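Local coordinates for protein malate synthase (Haloferax volcanii, PDB 3OYZ) that catalyses the magnesium-dependent Claisen condensation of acetyl-CoA with glyoxylate, followed by hydrolysis to malate and CoA, in the glyoxylate cycle, at residues Ile346-Lys357 and Trp387-Pro398; Ile399-Glu407 and Tyr420-Val431. One frame throughout, in Å; residues are numbered along the deposited sequence.

Interaction 1 (Ile346-Lys357 and Trp387-Pro398); sequences IVDSMEEFEAAK and WDEATYQAAMTP. With ACO (acetyl coenzyme *a), chain B.
F353 and Y392 carry the aromatic part of this contact, their planes 28° apart but slid so far that the rings barely overlap. With CG of F353 anti to the backbone N (chi1 168°), the ring extends over the start of helix 389-395: its CE1 lies 3.3 Å from CA of D388, the D388 carbonyl O sits over one ring face, and CD2 meets CB of Y392. W387, one residue earlier, packs its CH2 3.5 Å from CB of S349, while T391 CG2 sits over the centre of one face of the indole. Replacing F353 by alanine is likely to leave a gap between W387, the D388 backbone and Y392. M350 SD lies 5.0 Å from the centroid of the Y392 ring, obliquely, a Met-aromatic contact; the bend at chi3 brings the CE methyl 3.3 Å from CE1 of Y392, and the same methyl touches CE of M396 at 3.8 Å.

The two helices run nearly antiparallel, at 154°, and the second begins with a capping box: D388 N donates to T391 OG1 at 2.9 Å, and D388 OD1 accepts a weak bond from A390 N. D388, the predicted proton acceptor, places OD2 3.2 Å from C3P of acetyl-CoA, beside its thioester.

A salt bridge lies at the N-terminal end of helix 389-395. K357 NZ bridges to E389 OE1 at 3.0 Å from above the carboxylate plane, and Q393 NE2 grips E389 OE2.

Interaction 2 (Ile399-Glu407 and Tyr420-Val431); sequences ISLFQDVYE and YGAGVVERAMEV
This is a mainly apolar contact between two helices of the C-terminal region, crossing at 105° and far from the active site, fastened at one side by a single amide. F402 is at its middle. Carried on a chi1 of 172°, with CG anti to the backbone N, its ring meets V425 CG1 at the edge, A428 CB obliquely through CD2, and Y420 CE2 at 3.6 Å from its CE1. The F402 and Y420 planes stand at 89°, but the approach is oblique.

M429 folds twice, at chi2 and chi3, and this bend sets its sulfur among three side chains: SD makes oblique Met-aromatic contacts with both the F402 ring, where it lies 3.6 Å from CE2, and the Y406 ring, and sits 3.8 Å from CG of Q403. Its CE methyl reaches CD2 of Y406 at 3.6 Å, while V425 CG1 touches CE1 of the same ring.

The amide of Q403 bridges two backbone carbonyls, of A428 and V431. NE2 donates to A428 O at 2.9 Å and to V431 O at 3.3 Å, both acceptors close to the amide plane. A428 O also accepts from V431 N, which arrives from the opposite face of the carbonyl, within the type I turn from A428 to V431.

Helix 413-420 joins the two helices and packs L416 against F402; I399 and V431 meet helix 343-358, and Y420 OH is hydrogen-bonded to P273 O of the second subunit.

Overall arrangement
After the parallel-stranded TIM barrel, the chain enters helix 343-358, then passes through the antiparallel strands 364-369 and 382-387 before helix 389-395 returns against it; interaction 1 closes that loop. The chain continues directly into helix 397-408, which both contacts share, and helix 413-420 leads to the second closure, interaction 2, about 16 Å away between centres. The loops follow in series, neither enclosing nor crossing the other. They are nevertheless tied side by side: R427 forms salt bridges to D348 and E351, and V431 packs on M350. Helix 343-358 thus links the acetyl-CoA end of the C-terminal region to its last helix, and both contacts border the second subunit.

Interaction 1 (Ile346-Lys357 and Trp387-Pro398)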
loop_
_atom_site.group_PDB
_atom_site.type_symbol
_atom_site.label_atom_id
_atom_site.label_comp_id
_atom_site.label_asym_id
_atom_site.label_seq_id
_atom_site.Cartn_x
_atom_site.Cartn_y
_atom_site.Cartn_z
ATOM N N ILE A 346 24.417 3.655 -19.104
ATOM C CA ILE A 346 23.038 4.138 -19.271
ATOM C C ILE A 346 22.797 4.907 -20.582
ATOM O O ILE A 346 21.911 4.541 -21.378
ATOM C CB ILE A 346 22.541 4.964 -18.048
ATOM C CG1 ILE A 346 22.274 4.027 -16.860
ATOM C CG2 ILE A 346 21.279 5.702 -18.429
ATOM C CD1 ILE A 346 22.656 4.632 -15.542
ATOM N N VAL A 347 23.603 5.933 -20.818
ATOM C CA VAL A 347 23.565 6.602 -22.114
ATOM C C VAL A 347 23.724 5.653 -23.324
ATOM O O VAL A 347 23.031 5.807 -24.336
ATOM C CB VAL A 347 24.708 7.634 -22.168
ATOM C CG1 VAL A 347 24.625 8.427 -23.468
ATOM C CG2 VAL A 347 24.733 8.489 -20.872
ATOM N N ASP A 348 24.612 4.669 -23.217
ATOM C CA ASP A 348 24.820 3.701 -24.291
ATOM C C ASP A 348 23.526 2.927 -24.593
ATOM O O ASP A 348 23.126 2.807 -25.770
ATOM C CB ASP A 348 25.923 2.677 -23.919
ATOM C CG ASP A 348 27.364 3.232 -24.021
ATOM O OD1 ASP A 348 27.541 4.342 -24.562
ATOM O OD2 ASP A 348 28.324 2.569 -23.539
ATOM N N SER A 349 22.885 2.376 -23.551
ATOM C CA SER A 349 21.639 1.625 -23.776
ATOM C C SER A 349 20.585 2.477 -24.464
ATOM O O SER A 349 19.846 1.987 -25.314
ATOM C CB SER A 349 21.074 1.077 -22.474
ATOM O OG SER A 349 22.112 0.415 -21.782
ATOM N N MET A 350 20.582 3.768 -24.146
ATOM C CA MET A 350 19.586 4.697 -24.668
ATOM C C MET A 350 19.777 5.041 -26.155
ATOM O O MET A 350 18.812 4.995 -26.938
ATOM C CB MET A 350 19.518 5.943 -23.776
ATOM C CG MET A 350 18.771 5.761 -22.434
ATOM S SD MET A 350 18.752 7.236 -21.378
ATOM C CE MET A 350 18.102 8.489 -22.483
ATOM N N GLU A 351 21.015 5.373 -26.524
ATOM C CA GLU A 351 21.427 5.610 -27.927
ATOM C C GLU A 351 21.229 4.393 -28.820
ATOM O O GLU A 351 20.579 4.502 -29.863
ATOM C CB GLU A 351 22.852 6.147 -28.015
ATOM C CG GLU A 351 22.929 7.611 -27.563
ATOM C CD GLU A 351 24.330 8.070 -27.170
ATOM O OE1 GLU A 351 24.488 9.255 -26.820
ATOM O OE2 GLU A 351 25.298 7.278 -27.179
ATOM N N GLU A 352 21.692 3.232 -28.350
ATOM C CA GLU A 352 21.343 1.948 -28.971
ATOM C C GLU A 352 19.835 1.764 -29.195
ATOM O O GLU A 352 19.412 1.345 -30.277
ATOM C CB GLU A 352 21.928 0.735 -28.223
ATOM C CG GLU A 352 21.460 -0.596 -28.857
ATOM C CD GLU A 352 21.849 -1.900 -28.153
ATOM O OE1 GLU A 352 21.251 -2.934 -28.544
ATOM O OE2 GLU A 352 22.714 -1.933 -27.243
ATOM N N PHE A 353 19.004 2.054 -28.191
ATOM C CA PHE A 353 17.556 1.910 -28.391
ATOM C C PHE A 353 16.989 2.922 -29.398
ATOM O O PHE A 353 16.161 2.552 -30.245
ATOM C CB PHE A 353 16.723 1.957 -27.089
ATOM C CG PHE A 353 15.260 2.101 -27.366
ATOM C CD1 PHE A 353 14.499 0.984 -27.691
ATOM C CD2 PHE A 353 14.691 3.363 -27.461
ATOM C CE1 PHE A 353 13.170 1.099 -28.020
ATOM C CE2 PHE A 353 13.369 3.509 -27.785
ATOM C CZ PHE A 353 12.603 2.375 -28.083
ATOM N N GLU A 354 17.387 4.183 -29.223
ATOM C CA GLU A 354 17.095 5.363 -30.060
ATOM C C GLU A 354 17.265 5.046 -31.567
ATOM O O GLU A 354 16.326 5.245 -32.359
ATOM C CB GLU A 354 18.043 6.472 -29.566
ATOM C CG GLU A 354 17.825 7.955 -29.888
ATOM C CD GLU A 354 18.819 8.867 -29.124
ATOM O OE1 GLU A 354 20.053 8.834 -29.363
ATOM O OE2 GLU A 354 18.382 9.644 -28.242
ATOM N N ALA A 355 18.451 4.543 -31.933
ATOM C CA ALA A 355 18.794 4.034 -33.267
ATOM C C ALA A 355 17.860 2.914 -33.774
ATOM O O ALA A 355 17.382 2.972 -34.914
ATOM C CB ALA A 355 20.268 3.595 -33.301
ATOM N N ALA A 356 17.581 1.902 -32.950
ATOM C CA ALA A 356 16.636 0.839 -33.322
ATOM C C ALA A 356 15.236 1.360 -33.684
ATOM O O ALA A 356 14.665 0.977 -34.717
ATOM C CB ALA A 356 16.569 -0.252 -32.240
ATOM N N LYS A 357 14.699 2.246 -32.840
ATOM C CA LYS A 357 13.378 2.867 -33.050
ATOM C C LYS A 357 13.361 3.702 -34.338
ATOM O O LYS A 357 12.431 3.593 -35.138
ATOM C CB LYS A 357 12.945 3.696 -31.818
ATOM C CG LYS A 357 11.732 4.613 -31.998
ATOM C CD LYS A 357 11.515 5.536 -30.809
ATOM C CE LYS A 357 12.137 6.926 -30.982
ATOM N NZ LYS A 357 11.672 7.858 -29.903
ATOM N N TRP A 387 13.292 -3.963 -24.608
ATOM C CA TRP A 387 13.324 -2.504 -24.626
ATOM C C TRP A 387 12.318 -1.926 -25.624
ATOM O O TRP A 387 12.169 -2.415 -26.769
ATOM C CB TRP A 387 14.687 -1.900 -24.981
ATOM C CG TRP A 387 15.619 -1.837 -23.808
ATOM C CD1 TRP A 387 16.075 -2.899 -23.107
ATOM C CD2 TRP A 387 16.251 -0.679 -23.242
ATOM N NE1 TRP A 387 16.942 -2.484 -22.120
ATOM C CE2 TRP A 387 17.028 -1.119 -22.157
ATOM C CE3 TRP A 387 16.173 0.697 -23.489
ATOM C CZ2 TRP A 387 17.761 -0.242 -21.352
ATOM C CZ3 TRP A 387 16.913 1.556 -22.699
ATOM C CH2 TRP A 387 17.688 1.087 -21.642
ATOM N N ASP A 388 11.623 -0.893 -25.138
ATOM C CA ASP A 388 10.856 0.013 -25.963
ATOM C C ASP A 388 10.927 1.432 -25.399
ATOM O O ASP A 388 11.730 1.688 -24.493
ATOM C CB ASP A 388 9.458 -0.535 -26.248
ATOM C CG ASP A 388 8.576 -0.674 -25.013
ATOM O OD1 ASP A 388 8.795 -0.024 -23.964
ATOM O OD2 ASP A 388 7.570 -1.409 -25.145
ATOM N N GLU A 389 10.138 2.336 -25.983
ATOM C CA GLU A 389 10.186 3.777 -25.724
ATOM C C GLU A 389 9.987 4.034 -24.219
ATOM O O GLU A 389 10.681 4.863 -23.650
ATOM C CB GLU A 389 9.111 4.495 -26.553
ATOM C CG GLU A 389 8.956 5.989 -26.286
ATOM C CD GLU A 389 10.188 6.815 -26.650
ATOM O OE1 GLU A 389 11.101 6.323 -27.335
ATOM O OE2 GLU A 389 10.262 7.989 -26.264
ATOM N N ALA A 390 9.111 3.251 -23.601
ATOM C CA ALA A 390 8.891 3.341 -22.140
ATOM C C ALA A 390 10.193 3.023 -21.391
ATOM O O ALA A 390 10.562 3.674 -20.422
ATOM C CB ALA A 390 7.776 2.385 -21.727
ATOM N N THR A 391 10.876 1.968 -21.819
ATOM C CA THR A 391 12.094 1.556 -21.161
ATOM C C THR A 391 13.131 2.674 -21.269
ATOM O O THR A 391 13.899 2.966 -20.331
ATOM C CB THR A 391 12.718 0.294 -21.853
ATOM O OG1 THR A 391 11.694 -0.612 -22.253
ATOM C CG2 THR A 391 13.707 -0.412 -20.944
ATOM N N TYR A 392 13.221 3.216 -22.478
ATOM C CA TYR A 392 14.057 4.353 -22.698
ATOM C C TYR A 392 13.697 5.497 -21.739
ATOM O O TYR A 392 14.570 6.083 -21.083
ATOM C CB TYR A 392 13.802 4.768 -24.155
ATOM C CG TYR A 392 14.474 6.045 -24.505
ATOM C CD1 TYR A 392 15.845 6.076 -24.712
ATOM C CD2 TYR A 392 13.755 7.222 -24.652
ATOM C CE1 TYR A 392 16.486 7.238 -25.046
ATOM C CE2 TYR A 392 14.401 8.417 -24.950
ATOM C CZ TYR A 392 15.769 8.406 -25.153
ATOM O OH TYR A 392 16.453 9.550 -25.489
ATOM N N GLN A 393 12.418 5.901 -21.695
ATOM C CA GLN A 393 12.024 7.017 -20.817
ATOM C C GLN A 393 12.387 6.700 -19.357
ATOM O O GLN A 393 13.001 7.518 -18.624
ATOM C CB GLN A 393 10.493 7.213 -20.991
ATOM C CG GLN A 393 10.094 7.786 -22.333
ATOM C CD GLN A 393 10.785 9.133 -22.587
ATOM O OE1 GLN A 393 11.104 9.887 -21.656
ATOM N NE2 GLN A 393 11.055 9.424 -23.861
ATOM N N ALA A 394 12.065 5.480 -18.919
ATOM C CA ALA A 394 12.403 5.097 -17.532
ATOM C C ALA A 394 13.874 5.096 -17.184
ATOM O O ALA A 394 14.253 5.438 -16.053
ATOM C CB ALA A 394 11.785 3.731 -17.125
ATOM N N ALA A 395 14.707 4.654 -18.135
ATOM C CA ALA A 395 16.172 4.622 -17.916
ATOM C C ALA A 395 16.766 6.018 -17.719
ATOM O O ALA A 395 17.846 6.141 -17.188
ATOM C CB ALA A 395 16.909 3.969 -19.126
ATOM N N MET A 396 16.120 7.066 -18.217
ATOM C CA MET A 396 16.687 8.415 -18.239
ATOM C C MET A 396 16.712 9.052 -16.845
ATOM O O MET A 396 17.413 10.034 -16.624
ATOM C CB MET A 396 15.837 9.273 -19.167
ATOM C CG MET A 396 16.520 10.580 -19.545
ATOM S SD MET A 396 15.549 11.363 -20.833
ATOM C CE MET A 396 14.695 9.985 -21.614
ATOM N N THR A 397 15.937 8.535 -15.888
ATOM C CA THR A 397 15.879 9.210 -14.569
ATOM C C THR A 397 17.195 9.515 -13.878
ATOM O O THR A 397 17.389 10.645 -13.452
ATOM C CB THR A 397 14.887 8.500 -13.608
ATOM O OG1 THR A 397 13.626 8.595 -14.265
ATOM C CG2 THR A 397 14.828 9.179 -12.241
ATOM N N PRO A 398 18.113 8.539 -13.766
ATOM C CA PRO A 398 19.394 8.866 -13.126
ATOM C C PRO A 398 20.167 9.970 -13.860
ATOM O O PRO A 398 20.808 10.777 -13.195
ATOM C CB PRO A 398 20.151 7.538 -13.081
ATOM C CG PRO A 398 19.345 6.543 -13.830
ATOM C CD PRO A 398 17.974 7.112 -14.131
HETATM N N1A ACO B . 3.849 -11.263 -31.324
HETATM C C2A ACO B . 3.882 -12.093 -32.384
HETATM N N3A ACO B . 4.944 -12.887 -32.606
HETATM C C4A ACO B . 6.043 -12.895 -31.810
HETATM C C5A ACO B . 6.032 -11.996 -30.636
HETATM C C6A ACO B . 4.862 -11.119 -30.440
HETATM N N6A ACO B . 4.915 -10.273 -29.376
HETATM N N7A ACO B . 7.196 -12.154 -29.993
HETATM C C8A ACO B . 7.912 -13.062 -30.698
HETATM N N9A ACO B . 7.214 -13.537 -31.739
HETATM C C1B ACO B . 7.736 -14.575 -32.685
HETATM C C2B ACO B . 9.216 -14.296 -32.912
HETATM O O2B ACO B . 9.347 -13.339 -33.962
HETATM C C3B ACO B . 9.775 -15.666 -33.241
HETATM O O3B ACO B . 9.372 -15.849 -34.602
HETATM P P3B ACO B . 10.086 -16.846 -35.702
HETATM O O7A ACO B . 9.071 -17.978 -35.680
HETATM O O8A ACO B . 11.434 -17.075 -35.051
HETATM O O9A ACO B . 10.192 -16.071 -36.996
HETATM C C4B ACO B . 8.958 -16.569 -32.332
HETATM O O4B ACO B . 7.698 -15.910 -32.145
HETATM C C5B ACO B . 9.606 -16.727 -30.962
HETATM O O5B ACO B . 10.162 -15.457 -30.617
HETATM P P1A ACO B . 11.179 -15.271 -29.390
HETATM O O1A ACO B . 12.517 -15.909 -29.581
HETATM O O2A ACO B . 10.417 -15.790 -28.205
HETATM O O3A ACO B . 11.463 -13.714 -29.144
HETATM P P2A ACO B . 12.408 -12.852 -30.108
HETATM O O4A ACO B . 11.909 -13.348 -31.427
HETATM O O5A ACO B . 13.787 -12.828 -29.482
HETATM O O6A ACO B . 11.949 -11.300 -29.943
HETATM C CBP ACO B . 10.928 -9.352 -28.840
HETATM C CCP ACO B . 11.795 -10.608 -28.694
HETATM C CDP ACO B . 11.544 -8.379 -29.843
HETATM C CEP ACO B . 10.919 -8.663 -27.482
HETATM C CAP ACO B . 9.512 -9.665 -29.339
HETATM O OAP ACO B . 9.082 -10.752 -28.530
HETATM C C9P ACO B . 8.524 -8.529 -29.171
HETATM O O9P ACO B . 8.604 -7.531 -29.895
HETATM N N8P ACO B . 7.613 -8.668 -28.192
HETATM C C7P ACO B . 6.623 -7.619 -27.985
HETATM C C6P ACO B . 7.197 -6.353 -27.331
HETATM C C5P ACO B . 5.987 -5.518 -26.955
HETATM O O5P ACO B . 4.856 -5.940 -27.190
HETATM N N4P ACO B . 6.251 -4.374 -26.325
HETATM C C3P ACO B . 5.243 -3.448 -25.839
HETATM C C2P ACO B . 4.454 -4.031 -24.663
HETATM S S1P ACO B . 5.464 -3.494 -23.314
HETATM C C ACO B . 5.142 -1.877 -22.972
HETATM O O ACO B . 4.567 -1.130 -23.739
HETATM C CH3 ACO B . 5.657 -1.355 -21.666
#

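Interaction 2 (Ile399-Glu407 and Tyr420-Val431)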
loop_
_atom_site.group_PDB
_atom_site.type_symbol
_atom_site.label_atom_id
_atom_site.label_comp_id
_atom_site.label_asym_id
_atom_site.label_seq_id
_atom_site.Cartn_x
_atom_site.Cartn_y
_atom_site.Cartn_z
ATOM N N ILE A 399 19.991 10.086 -15.179
ATOM C CA ILE A 399 20.540 11.187 -15.964
ATOM C C ILE A 399 19.832 12.532 -15.722
ATOM O O ILE A 399 20.524 13.539 -15.556
ATOM C CB ILE A 399 20.471 10.920 -17.497
ATOM C CG1 ILE A 399 21.188 9.621 -17.868
ATOM C CG2 ILE A 399 21.016 12.133 -18.300
ATOM C CD1 ILE A 399 22.421 9.338 -17.036
ATOM N N SER A 400 18.489 12.557 -15.752
ATOM C CA SER A 400 17.736 13.772 -15.449
ATOM C C SER A 400 18.057 14.309 -14.069
ATOM O O SER A 400 18.142 15.503 -13.890
ATOM C CB SER A 400 16.222 13.555 -15.546
ATOM O OG SER A 400 15.950 13.008 -16.816
ATOM N N LEU A 401 18.286 13.428 -13.102
ATOM C CA LEU A 401 18.680 13.868 -11.800
ATOM C C LEU A 401 20.091 14.466 -11.868
ATOM O O LEU A 401 20.329 15.502 -11.268
ATOM C CB LEU A 401 18.659 12.698 -10.823
ATOM C CG LEU A 401 19.485 13.068 -9.617
ATOM C CD1 LEU A 401 18.733 13.886 -8.642
ATOM C CD2 LEU A 401 19.996 11.861 -8.887
ATOM N N PHE A 402 21.021 13.782 -12.517
ATOM C CA PHE A 402 22.378 14.327 -12.620
ATOM C C PHE A 402 22.310 15.728 -13.240
ATOM O O PHE A 402 22.825 16.695 -12.694
ATOM C CB PHE A 402 23.295 13.425 -13.473
ATOM C CG PHE A 402 24.631 14.077 -13.744
ATOM C CD1 PHE A 402 25.641 14.003 -12.802
ATOM C CD2 PHE A 402 24.824 14.877 -14.868
ATOM C CE1 PHE A 402 26.874 14.645 -13.000
ATOM C CE2 PHE A 402 26.060 15.526 -15.091
ATOM C CZ PHE A 402 27.058 15.443 -14.145
ATOM N N GLN A 403 21.633 15.863 -14.366
ATOM C CA GLN A 403 21.474 17.162 -15.015
ATOM C C GLN A 403 20.871 18.277 -14.161
ATOM O O GLN A 403 21.394 19.412 -14.177
ATOM C CB GLN A 403 20.626 17.003 -16.271
ATOM C CG GLN A 403 21.282 16.238 -17.430
ATOM C CD GLN A 403 20.289 15.979 -18.544
ATOM O OE1 GLN A 403 19.088 16.162 -18.359
ATOM N NE2 GLN A 403 20.769 15.544 -19.695
ATOM N N ASP A 404 19.791 17.961 -13.431
ATOM C CA ASP A 404 19.199 18.870 -12.464
ATOM C C ASP A 404 20.226 19.378 -11.477
ATOM O O ASP A 404 20.215 20.565 -11.172
ATOM C CB ASP A 404 18.058 18.241 -11.638
ATOM C CG ASP A 404 17.293 19.274 -10.834
ATOM O OD1 ASP A 404 16.780 20.232 -11.435
ATOM O OD2 ASP A 404 17.192 19.206 -9.592
ATOM N N VAL A 405 21.020 18.468 -10.929
ATOM C CA VAL A 405 22.032 18.721 -9.930
ATOM C C VAL A 405 23.178 19.576 -10.500
ATOM O O VAL A 405 23.579 20.563 -9.910
ATOM C CB VAL A 405 22.631 17.404 -9.419
ATOM C CG1 VAL A 405 23.924 17.728 -8.671
ATOM C CG2 VAL A 405 21.683 16.672 -8.467
ATOM N N TYR A 406 23.680 19.211 -11.669
ATOM C CA TYR A 406 24.703 20.019 -12.333
ATOM C C TYR A 406 24.207 21.451 -12.593
ATOM O O TYR A 406 24.842 22.405 -12.136
ATOM C CB TYR A 406 25.180 19.302 -13.599
ATOM C CG TYR A 406 26.483 19.829 -14.168
ATOM C CD1 TYR A 406 27.711 19.380 -13.686
ATOM C CD2 TYR A 406 26.476 20.763 -15.204
ATOM C CE1 TYR A 406 28.901 19.875 -14.218
ATOM C CE2 TYR A 406 27.661 21.274 -15.737
ATOM C CZ TYR A 406 28.860 20.829 -15.233
ATOM O OH TYR A 406 30.034 21.334 -15.756
ATOM N N GLU A 407 23.069 21.609 -13.269
ATOM C CA GLU A 407 22.423 22.909 -13.475
ATOM C C GLU A 407 22.237 23.800 -12.236
ATOM O O GLU A 407 22.331 25.031 -12.312
ATOM C CB GLU A 407 21.067 22.712 -14.180
ATOM C CG GLU A 407 21.184 22.707 -15.706
ATOM C CD GLU A 407 20.026 22.062 -16.475
ATOM O OE1 GLU A 407 19.489 21.031 -16.016
ATOM O OE2 GLU A 407 19.666 22.575 -17.566
ATOM N N TYR A 420 33.284 11.787 -11.983
ATOM C CA TYR A 420 33.054 11.215 -13.308
ATOM C C TYR A 420 34.119 11.383 -14.401
ATOM O O TYR A 420 34.163 10.579 -15.342
ATOM C CB TYR A 420 31.734 11.702 -13.923
ATOM C CG TYR A 420 30.518 11.291 -13.121
ATOM C CD1 TYR A 420 30.093 9.965 -13.081
ATOM C CD2 TYR A 420 29.833 12.228 -12.359
ATOM C CE1 TYR A 420 28.987 9.583 -12.307
ATOM C CE2 TYR A 420 28.741 11.862 -11.585
ATOM C CZ TYR A 420 28.317 10.551 -11.578
ATOM O OH TYR A 420 27.229 10.239 -10.815
ATOM N N GLY A 421 34.890 12.464 -14.328
ATOM C CA GLY A 421 35.709 12.918 -15.452
ATOM C C GLY A 421 34.912 13.894 -16.299
ATOM O O GLY A 421 33.731 13.660 -16.556
ATOM N N ALA A 422 35.554 14.979 -16.729
ATOM C CA ALA A 422 34.913 16.091 -17.447
ATOM C C ALA A 422 34.281 15.688 -18.777
ATOM O O ALA A 422 33.471 16.411 -19.378
ATOM C CB ALA A 422 35.934 17.213 -17.669
ATOM N N GLY A 423 34.704 14.529 -19.259
ATOM C CA GLY A 423 34.214 14.015 -20.531
ATOM C C GLY A 423 32.888 13.302 -20.342
ATOM O O GLY A 423 31.947 13.550 -21.098
ATOM N N VAL A 424 32.830 12.404 -19.362
ATOM C CA VAL A 424 31.574 11.740 -18.975
ATOM C C VAL A 424 30.500 12.779 -18.620
ATOM O O VAL A 424 29.356 12.670 -19.087
ATOM C CB VAL A 424 31.742 10.750 -17.798
ATOM C CG1 VAL A 424 30.403 10.061 -17.474
ATOM C CG2 VAL A 424 32.846 9.739 -18.085
ATOM N N VAL A 425 30.907 13.812 -17.883
ATOM C CA VAL A 425 30.026 14.907 -17.525
ATOM C C VAL A 425 29.386 15.585 -18.719
ATOM O O VAL A 425 28.177 15.847 -18.687
ATOM C CB VAL A 425 30.687 15.937 -16.590
ATOM C CG1 VAL A 425 29.801 17.160 -16.381
ATOM C CG2 VAL A 425 31.023 15.316 -15.256
ATOM N N GLU A 426 30.170 15.890 -19.756
ATOM C CA GLU A 426 29.679 16.773 -20.817
ATOM C C GLU A 426 28.814 15.921 -21.718
ATOM O O GLU A 426 27.849 16.417 -22.298
ATOM C CB GLU A 426 30.793 17.487 -21.597
ATOM C CG GLU A 426 31.460 18.676 -20.859
ATOM C CD GLU A 426 30.500 19.578 -20.038
ATOM O OE1 GLU A 426 29.407 19.972 -20.534
ATOM O OE2 GLU A 426 30.855 19.918 -18.877
ATOM N N ARG A 427 29.099 14.624 -21.751
ATOM C CA ARG A 427 28.205 13.692 -22.445
ATOM C C ARG A 427 26.794 13.585 -21.830
ATOM O O ARG A 427 25.813 13.600 -22.580
ATOM C CB ARG A 427 28.846 12.307 -22.534
ATOM C CG ARG A 427 28.232 11.449 -23.620
ATOM C CD ARG A 427 29.236 10.433 -24.110
ATOM N NE ARG A 427 28.975 9.067 -23.673
ATOM C CZ ARG A 427 28.110 8.234 -24.249
ATOM N NH1 ARG A 427 27.357 8.637 -25.268
ATOM N NH2 ARG A 427 27.995 6.994 -23.789
ATOM N N ALA A 428 26.720 13.468 -20.498
ATOM C CA ALA A 428 25.481 13.379 -19.696
ATOM C C ALA A 428 24.661 14.630 -19.911
ATOM O O ALA A 428 23.477 14.557 -20.244
ATOM C CB ALA A 428 25.792 13.268 -18.218
ATOM N N MET A 429 25.328 15.773 -19.765
ATOM C CA MET A 429 24.680 17.039 -20.036
ATOM C C MET A 429 24.105 17.175 -21.429
ATOM O O MET A 429 23.309 18.081 -21.598
ATOM C CB MET A 429 25.554 18.246 -19.699
ATOM C CG MET A 429 25.989 18.312 -18.255
ATOM S SD MET A 429 24.555 18.078 -17.162
ATOM C CE MET A 429 23.719 19.650 -17.164
ATOM N N GLU A 430 24.393 16.271 -22.366
ATOM C CA GLU A 430 23.827 16.355 -23.716
ATOM C C GLU A 430 22.508 15.630 -23.942
ATOM O O GLU A 430 21.726 16.060 -24.790
ATOM C CB GLU A 430 24.775 15.791 -24.782
ATOM C CG GLU A 430 26.187 16.355 -24.826
ATOM C CD GLU A 430 26.316 17.636 -25.629
ATOM O OE1 GLU A 430 25.424 18.511 -25.503
ATOM O OE2 GLU A 430 27.321 17.753 -26.366
ATOM N N VAL A 431 22.287 14.518 -23.245
ATOM C CA VAL A 431 21.147 13.625 -23.471
ATOM C C VAL A 431 19.799 14.355 -23.497
ATOM O O VAL A 431 19.636 15.321 -22.756
ATOM C CB VAL A 431 21.118 12.566 -22.356
ATOM C CG1 VAL A 431 19.943 11.614 -22.487
ATOM C CG2 VAL A 431 22.423 11.815 -22.325
#